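Local coordinates for uncharacterized protein (Leishmania infantum, PDB 4TYZ), which is of unknown function but forms the C-terminal GRAM domain of a longer protein that may bind and transfer sterols, at residues 22-27 and 88-93; 37-42 and 57-62; 63-68 and 76-81. All coordinates share one frame; numbering follows the deposited sequence.

Contact 1 of 3, residues 22-27 and 88-93; sequences FNCAWV and IFLTNF
A25 and T91 form an antiparallel hydrogen-bonded pair where strand 20-28 meets strand 87-91 in the PH-like GRAM fold. This pairing joins the first strand in chain order to the last, side by side within the sheet. A25 N gives its proton to T91 O at 2.7 Å, and T91 N returns a bond of the same length to A25 O. V27 N reaches F89 O at 3.0 Å in a nearly straight bond, 175° at the hydrogen. W26 and L90 lie between these bonds as a non-hydrogen-bonded pair.

The side chains of W26 and L90 take one face of the sheet, and those of A25, V27 and T91 take the other. W26 CG is anti to the backbone N (chi1 -177°), which carries the indole over the neighbouring strand. There CD1 meets F89 O at the ring edge, in the ring plane. The CG2 methyl of I88 comes in obliquely near NE1. The same indole stands edge-to-face with F55. On the opposite face, in the T91 conformer described, V27 and T91 cross at about a right angle, with V27 CG2 against T91 OG1.

Past the last bridge the chain turns, and F93 swings its ring back toward C24. F22 and F93 both reach A99 of helix 96-107. C24 SG sits between its own N and carbonyl carbon (chi1 63°) and makes an oblique sulfur-aromatic contact with the F93 ring. The methylene does the closer work: C24 CB lies over the centre of the F93 ring, 3.6 Å from its centroid.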
ATOM      1  N   PHE A  22       3.849   2.355  -6.157  1.00 11.66           N
ATOM      2  CA  PHE A  22       5.147   2.123  -5.538  1.00 11.24           C
ATOM      3  C   PHE A  22       5.464   0.642  -5.425  1.00 14.09           C
ATOM      4  O   PHE A  22       4.598  -0.168  -5.091  1.00 14.78           O
ATOM      5  CB  PHE A  22       5.182   2.759  -4.141  1.00 11.38           C
ATOM      6  CG  PHE A  22       5.071   4.251  -4.165  1.00 13.07           C
ATOM      7  CD1 PHE A  22       6.200   5.033  -4.350  1.00 18.56           C
ATOM      8  CD2 PHE A  22       3.838   4.872  -4.036  1.00 14.50           C
ATOM      9  CE1 PHE A  22       6.096   6.415  -4.400  1.00 18.45           C
ATOM     10  CE2 PHE A  22       3.735   6.258  -4.082  1.00 14.49           C
ATOM     11  CZ  PHE A  22       4.868   7.020  -4.268  1.00 15.32           C
ATOM     12  N   ASN A  23       6.716   0.293  -5.693  1.00 13.49           N
ATOM     13  CA  ASN A  23       7.191  -1.048  -5.409  1.00 13.71           C
ATOM     14  C   ASN A  23       7.357  -1.242  -3.910  1.00 15.79           C
ATOM     15  O   ASN A  23       7.946  -0.394  -3.232  1.00 16.68           O
ATOM     16  CB  ASN A  23       8.521  -1.300  -6.095  1.00 13.47           C
ATOM     17  CG  ASN A  23       8.415  -1.214  -7.597  1.00 16.02           C
ATOM     18  OD1 ASN A  23       8.834  -0.228  -8.212  1.00 24.05           O
ATOM     19  ND2 ASN A  23       7.832  -2.236  -8.200  1.00 15.35           N
ATOM     20  N   CYS A  24       6.853  -2.358  -3.397  1.00 11.69           N
ATOM     21  CA  CYS A  24       7.022  -2.707  -1.988  1.00 11.62           C
ATOM     22  C   CYS A  24       6.603  -4.150  -1.796  1.00 13.66           C
ATOM     23  O   CYS A  24       6.257  -4.839  -2.754  1.00 15.12           O
ATOM     24  CB  CYS A  24       6.214  -1.788  -1.062  1.00 12.00           C
ATOM     25  SG  CYS A  24       4.418  -1.903  -1.309  1.00 13.72           S
ATOM     26  N   ALA A  25       6.645  -4.617  -0.560  1.00 12.51           N
ATOM     27  CA  ALA A  25       6.210  -5.964  -0.272  1.00 12.74           C
ATOM     28  C   ALA A  25       5.241  -5.922   0.879  1.00 17.82           C
ATOM     29  O   ALA A  25       5.363  -5.110   1.791  1.00 20.41           O
ATOM     30  CB  ALA A  25       7.384  -6.868   0.045  1.00 12.62           C
ATOM     31  N   TRP A  26       4.268  -6.809   0.818  1.00 11.63           N
ATOM     32  CA  TRP A  26       3.308  -6.986   1.891  1.00 12.93           C
ATOM     33  C   TRP A  26       3.836  -8.107   2.776  1.00 12.06           C
ATOM     34  O   TRP A  26       4.167  -9.190   2.286  1.00 13.14           O
ATOM     35  CB  TRP A  26       1.943  -7.310   1.291  1.00 11.65           C
ATOM     36  CG  TRP A  26       0.810  -7.459   2.238  1.00 12.26           C
ATOM     37  CD1 TRP A  26       0.779  -7.130   3.561  1.00 13.97           C
ATOM     38  CD2 TRP A  26      -0.470  -8.004   1.924  1.00 13.43           C
ATOM     39  NE1 TRP A  26      -0.457  -7.431   4.089  1.00 14.56           N
ATOM     40  CE2 TRP A  26      -1.238  -7.974   3.105  1.00 14.12           C
ATOM     41  CE3 TRP A  26      -1.042  -8.520   0.754  1.00 15.18           C
ATOM     42  CZ2 TRP A  26      -2.559  -8.426   3.148  1.00 15.33           C
ATOM     43  CZ3 TRP A  26      -2.353  -8.977   0.800  1.00 15.67           C
ATOM     44  CH2 TRP A  26      -3.094  -8.917   1.988  1.00 17.93           C
ATOM     45  N   VAL A  27       3.960  -7.852   4.075  1.00 12.56           N
ATOM     46  CA  VAL A  27       4.444  -8.887   4.969  1.00 14.02           C
ATOM     47  C   VAL A  27       3.369  -9.194   5.990  1.00 14.26           C
ATOM     48  O   VAL A  27       2.772  -8.282   6.579  1.00 17.87           O
ATOM     49  CB  VAL A  27       5.764  -8.485   5.671  1.00 16.12           C
ATOM     50  CG1 VAL A  27       6.124  -9.496   6.755  1.00 21.62           C
ATOM     51  CG2 VAL A  27       6.880  -8.412   4.657  1.00 17.72           C
ATOM     52  N   ILE A  88      -1.600  -3.561   8.816  1.00 13.10           N
ATOM     53  CA  ILE A  88      -1.024  -3.989   7.545  1.00 10.93           C
ATOM     54  C   ILE A  88       0.425  -3.541   7.491  1.00 10.81           C
ATOM     55  O   ILE A  88       0.715  -2.364   7.711  1.00 13.56           O
ATOM     56  CB  ILE A  88      -1.774  -3.388   6.345  1.00 12.95           C
ATOM     57  CG1 ILE A  88      -3.250  -3.767   6.402  1.00 19.13           C
ATOM     58  CG2 ILE A  88      -1.105  -3.800   5.034  1.00 16.51           C
ATOM     59  CD1 ILE A  88      -4.120  -2.948   5.458  1.00 20.44           C
ATOM     60  N   PHE A  89       1.326  -4.479   7.223  1.00 11.29           N
ATOM     61  CA  PHE A  89       2.753  -4.181   7.158  1.00 13.69           C
ATOM     62  C   PHE A  89       3.232  -4.157   5.713  1.00 13.53           C
ATOM     63  O   PHE A  89       3.143  -5.166   5.004  1.00 13.21           O
ATOM     64  CB  PHE A  89       3.554  -5.206   7.952  1.00 15.16           C
ATOM     65  CG  PHE A  89       3.269  -5.195   9.425  1.00 18.19           C
ATOM     66  CD1 PHE A  89       3.936  -4.317  10.261  1.00 28.22           C
ATOM     67  CD2 PHE A  89       2.357  -6.077   9.974  1.00 24.33           C
ATOM     68  CE1 PHE A  89       3.693  -4.310  11.622  1.00 27.66           C
ATOM     69  CE2 PHE A  89       2.107  -6.077  11.343  1.00 25.83           C
ATOM     70  CZ  PHE A  89       2.778  -5.191  12.161  1.00 24.13           C
ATOM     71  N   LEU A  90       3.729  -3.004   5.277  1.00 13.23           N
ATOM     72  CA  LEU A  90       4.312  -2.868   3.942  1.00 14.77           C
ATOM     73  C   LEU A  90       5.796  -2.573   4.081  1.00 16.04           C
ATOM     74  O   LEU A  90       6.193  -1.681   4.821  1.00 16.04           O
ATOM     75  CB  LEU A  90       3.621  -1.771   3.148  1.00 12.14           C
ATOM     76  CG  LEU A  90       2.112  -1.950   3.002  1.00 16.07           C
ATOM     77  CD1 LEU A  90       1.493  -0.654   2.522  1.00 22.56           C
ATOM     78  CD2 LEU A  90       1.823  -3.078   2.033  1.00 16.11           C
ATOM     79  N   THR A  91       6.627  -3.333   3.385  1.00 12.25           N
ATOM     80  CA  THR A  91       8.078  -3.283   3.567  0.63 13.99           C
ATOM     81  C   THR A  91       8.811  -3.186   2.228  1.00 14.02           C
ATOM     82  O   THR A  91       8.190  -3.195   1.175  1.00 13.22           O
ATOM     83  CB  THR A  91       8.595  -4.536   4.318  0.63 16.74           C
ATOM     84  OG1 THR A  91       8.509  -5.683   3.459  0.63 16.37           O
ATOM     85  CG2 THR A  91       7.782  -4.801   5.570  0.63 13.60           C
ATOM     86  N   ASN A  92      10.147  -3.136   2.276  1.00 18.30           N
ATOM     87  CA  ASN A  92      10.975  -3.176   1.069  0.57 17.24           C
ATOM     88  C   ASN A  92      10.618  -2.077   0.066  1.00 14.71           C
ATOM     89  O   ASN A  92      10.661  -2.286  -1.149  1.00 16.28           O
ATOM     90  CB  ASN A  92      10.863  -4.555   0.397  0.57 20.10           C
ATOM     91  CG  ASN A  92      11.958  -4.807  -0.630  0.57 19.68           C
ATOM     92  OD1 ASN A  92      13.127  -4.473  -0.412  0.57 21.91           O
ATOM     93  ND2 ASN A  92      11.583  -5.404  -1.756  0.57 23.50           N
ATOM     94  N   PHE A  93      10.261  -0.897   0.571  1.00 16.27           N
ATOM     95  CA  PHE A  93      10.015   0.227  -0.332  1.00 16.16           C
ATOM     96  C   PHE A  93      11.316   0.677  -0.975  1.00 18.83           C
ATOM     97  O   PHE A  93      12.340   0.755  -0.296  1.00 20.37           O
ATOM     98  CB  PHE A  93       9.400   1.412   0.409  1.00 16.74           C
ATOM     99  CG  PHE A  93       7.931   1.284   0.657  1.00 13.00           C
ATOM    100  CD1 PHE A  93       7.017   1.718  -0.288  1.00 12.66           C
ATOM    101  CD2 PHE A  93       7.462   0.737   1.842  1.00 12.39           C
ATOM    102  CE1 PHE A  93       5.659   1.598  -0.053  1.00 13.45           C
ATOM    103  CE2 PHE A  93       6.115   0.613   2.083  1.00 14.18           C
ATOM    104  CZ  PHE A  93       5.206   1.050   1.139  1.00 14.20           C
TER
HETATM  105  O   HOH W   1       0.374  -7.193   7.013  1.00 16.04           O

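Contact 2 of 3, residues 37-42 and 57-62; sequences LFITPH and IEYDEI
H42 O accepts the backbone N-H of Y59 at 3.0 Å, the main polar link between residues 37-42 and 57-62. The donor stands above the carbonyl plane, 36° out of it, so the bond does not use a lone-pair direction. The phenol end of Y59 makes a longer approach, with Y59 OH 3.2 Å from T40 O.

E58 bends at chi2 (-90°) and brings its carboxylate alongside H42. E58 OE2 comes within 3.3 Å of H42 CB, and the imidazole and carboxylate planes are 35° apart. The polar ends have other partners. E58 OE1 accepts D60 N at 3.0 Å, nearly along its C-O axis, which ties the glutamate to the 3-10 turn 59-61. H42 ND1 bonds to E16, as does T40 OG1. Two carboxylates near this imidazole would probably stabilise a positive charge on it. E61 OE2 takes E58 N at 2.9 Å, and E61 N bonds to E58 O, so the turn is held from both its backbone and its side chains.

Farther in, the Y59 ring runs across the 40-42 corner. T40 O meets CE2 at the ring edge, in plane, 3.2 Å away. The CG2 methyl of I39 touches Y59 OH, with the isoleucine set across the phenol.

The contact joins the end of strand 31-39 to the exit from strand 54-58, with strand 43-48 between them in the sheet. Helix 96-107 packs on I39 and Y59 through Q106, while helix 2-9 meets F38 and T40.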
ATOM      1  N   LEU A  37       2.019  -1.118  -4.468  1.00 11.48           N
ATOM      2  CA  LEU A  37       1.107  -0.265  -3.718  1.00  9.99           C
ATOM      3  C   LEU A  37       0.482   0.728  -4.686  1.00 10.15           C
ATOM      4  O   LEU A  37       1.201   1.385  -5.432  1.00 11.78           O
ATOM      5  CB  LEU A  37       1.870   0.463  -2.613  1.00 11.57           C
ATOM      6  CG  LEU A  37       0.994   1.282  -1.683  1.00 18.24           C
ATOM      7  CD1 LEU A  37       0.215   0.296  -0.852  1.00 25.20           C
ATOM      8  CD2 LEU A  37       1.850   2.200  -0.806  1.00 16.97           C
ATOM      9  N   PHE A  38      -0.848   0.807  -4.698  1.00  9.41           N
ATOM     10  CA  PHE A  38      -1.573   1.760  -5.543  1.00 10.99           C
ATOM     11  C   PHE A  38      -2.278   2.807  -4.701  1.00  9.87           C
ATOM     12  O   PHE A  38      -2.949   2.476  -3.725  1.00 10.07           O
ATOM     13  CB  PHE A  38      -2.623   1.052  -6.398  1.00  9.65           C
ATOM     14  CG  PHE A  38      -2.079  -0.054  -7.257  1.00 11.67           C
ATOM     15  CD1 PHE A  38      -1.577   0.218  -8.518  1.00 15.15           C
ATOM     16  CD2 PHE A  38      -2.098  -1.369  -6.814  1.00 12.91           C
ATOM     17  CE1 PHE A  38      -1.106  -0.805  -9.325  1.00 14.37           C
ATOM     18  CE2 PHE A  38      -1.621  -2.390  -7.612  1.00 15.24           C
ATOM     19  CZ  PHE A  38      -1.131  -2.111  -8.869  1.00 12.22           C
ATOM     20  N   ILE A  39      -2.158   4.067  -5.105  1.00  9.23           N
ATOM     21  CA  ILE A  39      -2.824   5.161  -4.418  1.00  9.05           C
ATOM     22  C   ILE A  39      -3.852   5.783  -5.362  1.00 10.79           C
ATOM     23  O   ILE A  39      -3.515   6.210  -6.467  1.00 11.17           O
ATOM     24  CB  ILE A  39      -1.806   6.197  -3.947  1.00 11.17           C
ATOM     25  CG1 ILE A  39      -0.909   5.554  -2.877  1.00 15.78           C
ATOM     26  CG2 ILE A  39      -2.494   7.443  -3.420  1.00 13.63           C
ATOM     27  CD1 ILE A  39       0.302   6.340  -2.555  1.00 23.84           C
ATOM     28  N   THR A  40      -5.110   5.775  -4.938  1.00  8.88           N
ATOM     29  CA  THR A  40      -6.176   6.401  -5.693  1.00  8.86           C
ATOM     30  C   THR A  40      -6.817   7.453  -4.788  1.00  8.85           C
ATOM     31  O   THR A  40      -6.420   7.596  -3.626  1.00 10.44           O
ATOM     32  CB  THR A  40      -7.223   5.357  -6.194  1.00 10.68           C
ATOM     33  OG1 THR A  40      -8.143   5.035  -5.140  1.00 11.75           O
ATOM     34  CG2 THR A  40      -6.530   4.092  -6.678  1.00 10.97           C
ATOM     35  N   PRO A  41      -7.777   8.227  -5.311  1.00 11.26           N
ATOM     36  CA  PRO A  41      -8.319   9.252  -4.412  1.00 13.54           C
ATOM     37  C   PRO A  41      -9.028   8.692  -3.167  1.00 12.66           C
ATOM     38  O   PRO A  41      -9.001   9.347  -2.124  1.00 15.14           O
ATOM     39  CB  PRO A  41      -9.307  10.008  -5.312  1.00 15.51           C
ATOM     40  CG  PRO A  41      -8.756   9.828  -6.704  1.00 17.48           C
ATOM     41  CD  PRO A  41      -8.205   8.420  -6.711  1.00 12.68           C
ATOM     42  N   HIS A  42      -9.615   7.501  -3.256  1.00  9.77           N
ATOM     43  CA  HIS A  42     -10.373   6.953  -2.127  1.00  9.29           C
ATOM     44  C   HIS A  42      -9.786   5.679  -1.525  1.00  8.33           C
ATOM     45  O   HIS A  42     -10.217   5.270  -0.442  1.00 10.30           O
ATOM     46  CB  HIS A  42     -11.819   6.669  -2.546  1.00 10.45           C
ATOM     47  CG  HIS A  42     -12.580   7.896  -2.923  1.00 12.74           C
ATOM     48  ND1 HIS A  42     -12.939   8.176  -4.224  1.00 15.56           N
ATOM     49  CD2 HIS A  42     -13.028   8.928  -2.173  1.00 13.85           C
ATOM     50  CE1 HIS A  42     -13.581   9.332  -4.257  1.00 17.43           C
ATOM     51  NE2 HIS A  42     -13.649   9.807  -3.030  1.00 13.99           N
ATOM     52  N   ILE A  57      -8.184  -0.919   0.810  1.00  8.63           N
ATOM     53  CA  ILE A  57      -8.762  -0.325   1.998  1.00  7.94           C
ATOM     54  C   ILE A  57      -9.067   1.138   1.716  1.00  7.73           C
ATOM     55  O   ILE A  57      -8.279   1.843   1.094  1.00  8.89           O
ATOM     56  CB  ILE A  57      -7.825  -0.487   3.218  1.00 11.70           C
ATOM     57  CG1 ILE A  57      -8.454   0.156   4.452  1.00 13.87           C
ATOM     58  CG2 ILE A  57      -6.472   0.091   2.947  1.00 14.77           C
ATOM     59  CD1 ILE A  57      -7.831  -0.301   5.727  1.00 23.46           C
ATOM     60  N   GLU A  58     -10.254   1.576   2.119  1.00  8.05           N
ATOM     61  CA  GLU A  58     -10.637   2.967   1.899  1.00  7.80           C
ATOM     62  C   GLU A  58      -9.905   3.853   2.903  1.00  8.51           C
ATOM     63  O   GLU A  58      -9.676   3.432   4.031  1.00 10.64           O
ATOM     64  CB  GLU A  58     -12.159   3.126   2.057  1.00  9.54           C
ATOM     65  CG  GLU A  58     -12.890   3.744   0.869  1.00 11.77           C
ATOM     66  CD  GLU A  58     -12.984   5.273   0.938  1.00 17.40           C
ATOM     67  OE1 GLU A  58     -12.375   5.883   1.845  1.00 15.02           O
ATOM     68  OE2 GLU A  58     -13.677   5.870   0.077  1.00 13.33           O
ATOM     69  N   TYR A  59      -9.523   5.068   2.519  1.00  9.84           N
ATOM     70  CA  TYR A  59      -8.879   5.937   3.500  1.00  8.30           C
ATOM     71  C   TYR A  59      -9.757   6.172   4.729  1.00 10.57           C
ATOM     72  O   TYR A  59      -9.228   6.380   5.827  1.00 11.07           O
ATOM     73  CB  TYR A  59      -8.480   7.283   2.882  1.00 10.13           C
ATOM     74  CG  TYR A  59      -7.441   7.093   1.819  1.00 10.35           C
ATOM     75  CD1 TYR A  59      -6.162   6.661   2.144  1.00 11.28           C
ATOM     76  CD2 TYR A  59      -7.755   7.302   0.480  1.00 12.36           C
ATOM     77  CE1 TYR A  59      -5.218   6.440   1.141  1.00 13.89           C
ATOM     78  CE2 TYR A  59      -6.822   7.101  -0.510  1.00 14.93           C
ATOM     79  CZ  TYR A  59      -5.563   6.671  -0.174  1.00 15.95           C
ATOM     80  OH  TYR A  59      -4.638   6.475  -1.174  1.00 23.96           O
ATOM     81  N   ASP A  60     -11.083   6.098   4.575  1.00 12.49           N
ATOM     82  CA  ASP A  60     -11.943   6.328   5.735  1.00 12.42           C
ATOM     83  C   ASP A  60     -12.000   5.103   6.656  1.00 12.72           C
ATOM     84  O   ASP A  60     -12.668   5.130   7.692  1.00 18.08           O
ATOM     85  CB  ASP A  60     -13.364   6.815   5.313  1.00 11.19           C
ATOM     86  CG  ASP A  60     -14.225   5.766   4.583  1.00 13.72           C
ATOM     87  OD1 ASP A  60     -13.834   4.597   4.421  1.00 14.93           O
ATOM     88  OD2 ASP A  60     -15.369   6.139   4.187  1.00 15.79           O
ATOM     89  N   GLU A  61     -11.256   4.057   6.299  1.00 10.41           N
ATOM     90  CA  GLU A  61     -11.104   2.860   7.122  1.00 11.39           C
ATOM     91  C   GLU A  61      -9.752   2.834   7.844  1.00 12.20           C
ATOM     92  O   GLU A  61      -9.492   1.946   8.654  1.00 13.67           O
ATOM     93  CB  GLU A  61     -11.243   1.599   6.258  1.00 11.51           C
ATOM     94  CG  GLU A  61     -12.633   1.442   5.651  1.00 12.80           C
ATOM     95  CD  GLU A  61     -12.784   0.177   4.810  1.00 15.45           C
ATOM     96  OE1 GLU A  61     -13.720  -0.605   5.085  1.00 17.96           O
ATOM     97  OE2 GLU A  61     -11.999  -0.028   3.855  1.00 15.07           O
ATOM     98  N   ILE A  62      -8.902   3.805   7.534  1.00 11.09           N
ATOM     99  CA  ILE A  62      -7.534   3.833   8.063  1.00  8.83           C
ATOM    100  C   ILE A  62      -7.466   4.739   9.286  1.00 10.73           C
ATOM    101  O   ILE A  62      -7.822   5.912   9.218  1.00 12.06           O
ATOM    102  CB  ILE A  62      -6.531   4.309   7.000  1.00 10.33           C
ATOM    103  CG1 ILE A  62      -6.438   3.268   5.879  1.00 11.50           C
ATOM    104  CG2 ILE A  62      -5.146   4.550   7.625  1.00  9.14           C
ATOM    105  CD1 ILE A  62      -5.569   3.698   4.718  1.00 13.75           C
TER

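Contact 3 of 3, residues 63-68 and 76-81; sequences KDIIKS and NAIEVK
A beta hairpin of strands 62-67 and 78-82 contains this contact, and a classic beta bulge marks one end of it. K63 and D64 both face K81. K81 O accepts from both of them, from K63 N at 2.7 Å and from D64 N at 3.2 Å. K81 N closes the pair on D64 O.

Beyond the bulge the pairing is regular. I66 and E79 form a hydrogen-bonded pair, with I66 N to E79 O at 2.8 Å and E79 N to I66 O at 2.9 Å. Both donors lie in the plane of the carbonyl they meet. I65 and V80 are the non-hydrogen-bonded pair between.

The side chains sort by face. I65, I78 and V80 are buried on one side, where I65 CG2 meets I78 CG2 at 3.7 Å. Both isoleucines place CG2 anti to the backbone N (chi1 -57° and -68°), which turns the two methyls toward each other, and the side chains cross obliquely. Helix 96-107 covers this face, with M104 against I65 and R96 against I78. The other face carries D64, I66, E79 and K81.

At the far end S68 N reaches A77 O at 3.1 Å, with the donor well above the carbonyl plane. A water links S68 O to A77 N. In the E79 conformer described, S68 OG lies close to the glutamate's CG and OE2.

The chemistry is two-sided: a mainly apolar face meets the helix, with K67 at its edge bridging to D97, and a more polar face bears charged ends. In the K81 conformer described, NZ is 5.1 Å from D64 OD2, so any attraction would act without direct contact.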
ATOM      1  N   LYS A  63      -7.017   4.175  10.403  1.00  9.81           N
ATOM      2  CA  LYS A  63      -6.921   4.911  11.658  1.00 10.57           C
ATOM      3  C   LYS A  63      -5.592   5.651  11.808  1.00 11.04           C
ATOM      4  O   LYS A  63      -5.538   6.757  12.360  1.00 11.32           O
ATOM      5  CB  LYS A  63      -7.120   3.947  12.838  1.00 11.97           C
ATOM      6  CG  LYS A  63      -6.978   4.579  14.225  1.00 15.51           C
ATOM      7  CD  LYS A  63      -7.183   3.522  15.300  1.00 23.91           C
ATOM      8  CE  LYS A  63      -7.237   4.143  16.686  1.00 34.81           C
ATOM      9  NZ  LYS A  63      -7.607   3.139  17.722  1.00 47.73           N
ATOM     10  N   ASP A  64      -4.516   5.041  11.322  1.00 11.13           N
ATOM     11  CA  ASP A  64      -3.181   5.622  11.477  1.00 10.67           C
ATOM     12  C   ASP A  64      -2.243   5.031  10.450  1.00 11.14           C
ATOM     13  O   ASP A  64      -2.458   3.934   9.958  1.00 11.34           O
ATOM     14  CB  ASP A  64      -2.644   5.393  12.902  1.00 11.99           C
ATOM     15  CG  ASP A  64      -1.542   6.365  13.285  1.00 18.12           C
ATOM     16  OD1 ASP A  64      -1.282   7.322  12.520  1.00 13.45           O
ATOM     17  OD2 ASP A  64      -0.947   6.185  14.378  1.00 16.87           O
ATOM     18  N   ILE A  65      -1.207   5.789  10.111  1.00 10.57           N
ATOM     19  CA  ILE A  65      -0.176   5.353   9.173  1.00 11.55           C
ATOM     20  C   ILE A  65       1.155   5.752   9.786  1.00 14.06           C
ATOM     21  O   ILE A  65       1.378   6.932  10.069  1.00 16.69           O
ATOM     22  CB  ILE A  65      -0.342   5.988   7.781  1.00 12.91           C
ATOM     23  CG1 ILE A  65      -1.726   5.674   7.217  1.00 12.65           C
ATOM     24  CG2 ILE A  65       0.757   5.504   6.825  1.00 15.00           C
ATOM     25  CD1 ILE A  65      -1.989   6.268   5.836  1.00 15.86           C
ATOM     26  N   ILE A  66       2.024   4.768  10.012  1.00 11.02           N
ATOM     27  CA  ILE A  66       3.297   4.987  10.700  1.00 11.71           C
ATOM     28  C   ILE A  66       4.474   4.697   9.778  1.00 12.58           C
ATOM     29  O   ILE A  66       4.478   3.676   9.087  1.00 14.45           O
ATOM     30  CB  ILE A  66       3.406   4.092  11.939  1.00 13.37           C
ATOM     31  CG1 ILE A  66       2.298   4.452  12.938  1.00 23.27           C
ATOM     32  CG2 ILE A  66       4.779   4.198  12.565  1.00 19.72           C
ATOM     33  CD1 ILE A  66       2.255   3.536  14.142  1.00 33.79           C
ATOM     34  N   LYS A  67       5.450   5.602   9.747  1.00 12.42           N
ATOM     35  CA  LYS A  67       6.677   5.384   8.993  1.00 14.81           C
ATOM     36  C   LYS A  67       7.645   4.699   9.947  1.00 15.18           C
ATOM     37  O   LYS A  67       8.325   5.361  10.733  1.00 15.52           O
ATOM     38  CB  LYS A  67       7.243   6.705   8.451  1.00 17.39           C
ATOM     39  CG  LYS A  67       8.203   6.524   7.287  1.00 24.80           C
ATOM     40  CD  LYS A  67       9.091   7.732   7.056  1.00 30.92           C
ATOM     41  CE  LYS A  67       8.350   8.909   6.436  1.00 26.91           C
ATOM     42  NZ  LYS A  67       9.331   9.980   6.022  1.00 22.15           N
ATOM     43  N   SER A  68       7.682   3.369   9.889  1.00 17.95           N
ATOM     44  CA  SER A  68       8.324   2.549  10.917  1.00 18.09           C
ATOM     45  C   SER A  68       9.770   2.928  11.202  1.00 21.81           C
ATOM     46  O   SER A  68      10.567   3.141  10.288  1.00 20.71           O
ATOM     47  CB  SER A  68       8.274   1.067  10.526  1.00 19.41           C
ATOM     48  OG  SER A  68       6.975   0.684  10.109  1.00 22.23           O
ATOM     49  N   ASN A  76      12.707  -0.804   5.131  1.00 25.95           N
ATOM     50  CA  ASN A  76      12.034   0.463   4.871  1.00 24.84           C
ATOM     51  C   ASN A  76      10.544   0.197   4.859  1.00 20.52           C
ATOM     52  O   ASN A  76       9.986  -0.100   3.790  1.00 21.43           O
ATOM     53  CB  ASN A  76      12.454   1.051   3.518  1.00 31.25           C
ATOM     54  CG  ASN A  76      13.851   1.633   3.538  1.00 38.64           C
ATOM     55  OD1 ASN A  76      14.060   2.750   4.009  1.00 37.49           O
ATOM     56  ND2 ASN A  76      14.815   0.882   3.009  1.00 40.65           N
ATOM     57  N   ALA A  77       9.909   0.275   6.028  1.00 20.00           N
ATOM     58  CA  ALA A  77       8.528  -0.177   6.165  1.00 20.40           C
ATOM     59  C   ALA A  77       7.554   0.935   6.527  1.00 19.94           C
ATOM     60  O   ALA A  77       7.928   1.955   7.100  1.00 19.22           O
ATOM     61  CB  ALA A  77       8.439  -1.289   7.205  1.00 20.50           C
ATOM     62  N   ILE A  78       6.296   0.695   6.179  1.00 10.84           N
ATOM     63  CA  ILE A  78       5.178   1.539   6.562  1.00 10.56           C
ATOM     64  C   ILE A  78       4.125   0.638   7.186  1.00 12.17           C
ATOM     65  O   ILE A  78       3.850  -0.451   6.681  1.00 13.46           O
ATOM     66  CB  ILE A  78       4.565   2.283   5.354  1.00  9.87           C
ATOM     67  CG1 ILE A  78       5.558   3.309   4.817  1.00 12.73           C
ATOM     68  CG2 ILE A  78       3.237   2.960   5.742  1.00 11.86           C
ATOM     69  CD1 ILE A  78       5.117   3.969   3.511  1.00 14.22           C
ATOM     70  N   GLU A  79       3.543   1.087   8.288  1.00 10.97           N
ATOM     71  CA  GLU A  79       2.501   0.317   8.951  0.53 11.12           C
ATOM     72  C   GLU A  79       1.174   1.039   8.865  1.00 14.92           C
ATOM     73  O   GLU A  79       1.075   2.223   9.185  1.00 14.56           O
ATOM     74  CB  GLU A  79       2.851   0.071  10.413  0.53 13.96           C
ATOM     75  CG  GLU A  79       4.122  -0.711  10.612  0.53 13.12           C
ATOM     76  CD  GLU A  79       4.497  -0.820  12.073  0.53 24.45           C
ATOM     77  OE1 GLU A  79       3.605  -1.128  12.893  0.53 23.92           O
ATOM     78  OE2 GLU A  79       5.681  -0.586  12.401  0.53 27.00           O
ATOM     79  N   VAL A  80       0.149   0.314   8.425  1.00 10.33           N
ATOM     80  CA  VAL A  80      -1.187   0.886   8.295  1.00 10.16           C
ATOM     81  C   VAL A  80      -2.115   0.247   9.316  1.00 12.28           C
ATOM     82  O   VAL A  80      -2.281  -0.968   9.333  1.00 14.87           O
ATOM     83  CB  VAL A  80      -1.749   0.686   6.881  1.00 11.54           C
ATOM     84  CG1 VAL A  80      -3.177   1.229   6.794  1.00 12.53           C
ATOM     85  CG2 VAL A  80      -0.850   1.358   5.856  1.00 13.75           C
ATOM     86  N   LYS A  81      -2.684   1.073  10.188  1.00 11.40           N
ATOM     87  CA  LYS A  81      -3.593   0.592  11.216  0.51 13.04           C
ATOM     88  C   LYS A  81      -5.018   0.917  10.818  1.00 15.23           C
ATOM     89  O   LYS A  81      -5.316   2.051  10.452  1.00 13.16           O
ATOM     90  CB  LYS A  81      -3.272   1.220  12.573  0.51 16.64           C
ATOM     91  CG  LYS A  81      -1.867   0.934  13.082  0.51 16.45           C
ATOM     92  CD  LYS A  81      -1.632   1.602  14.433  0.51 26.64           C
ATOM     93  CE  LYS A  81      -2.706   1.204  15.436  0.51 33.48           C
ATOM     94  NZ  LYS A  81      -2.575   1.926  16.736  0.51 37.20           N
TER
HETATM   95  O   HOH W   2      11.359   0.806   8.357  1.00 24.13           O

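Overall arrangement
The three contacts belong to one antiparallel sheet. Contact 1 closes the widest loop of chain, and contacts 2 and 3 are both nested inside it, one after the other. Contacts 1 and 3 have centres about 10 Å apart, and their strands 87-91 and 78-82 are neighbours: I88 N and V80 O, and L90 O and I78 N, are 2.7 Å apart in each pair and probably bonded. Contact 2 lies about 15 Å from contact 1, centre to centre, across the middle of the domain. They meet where F22 O probably bonds to L37 N. Contacts 2 and 3, about 13 Å apart, touch through I62 CG2 and V80 CG1. Helix 96-107 packs against residues of all three.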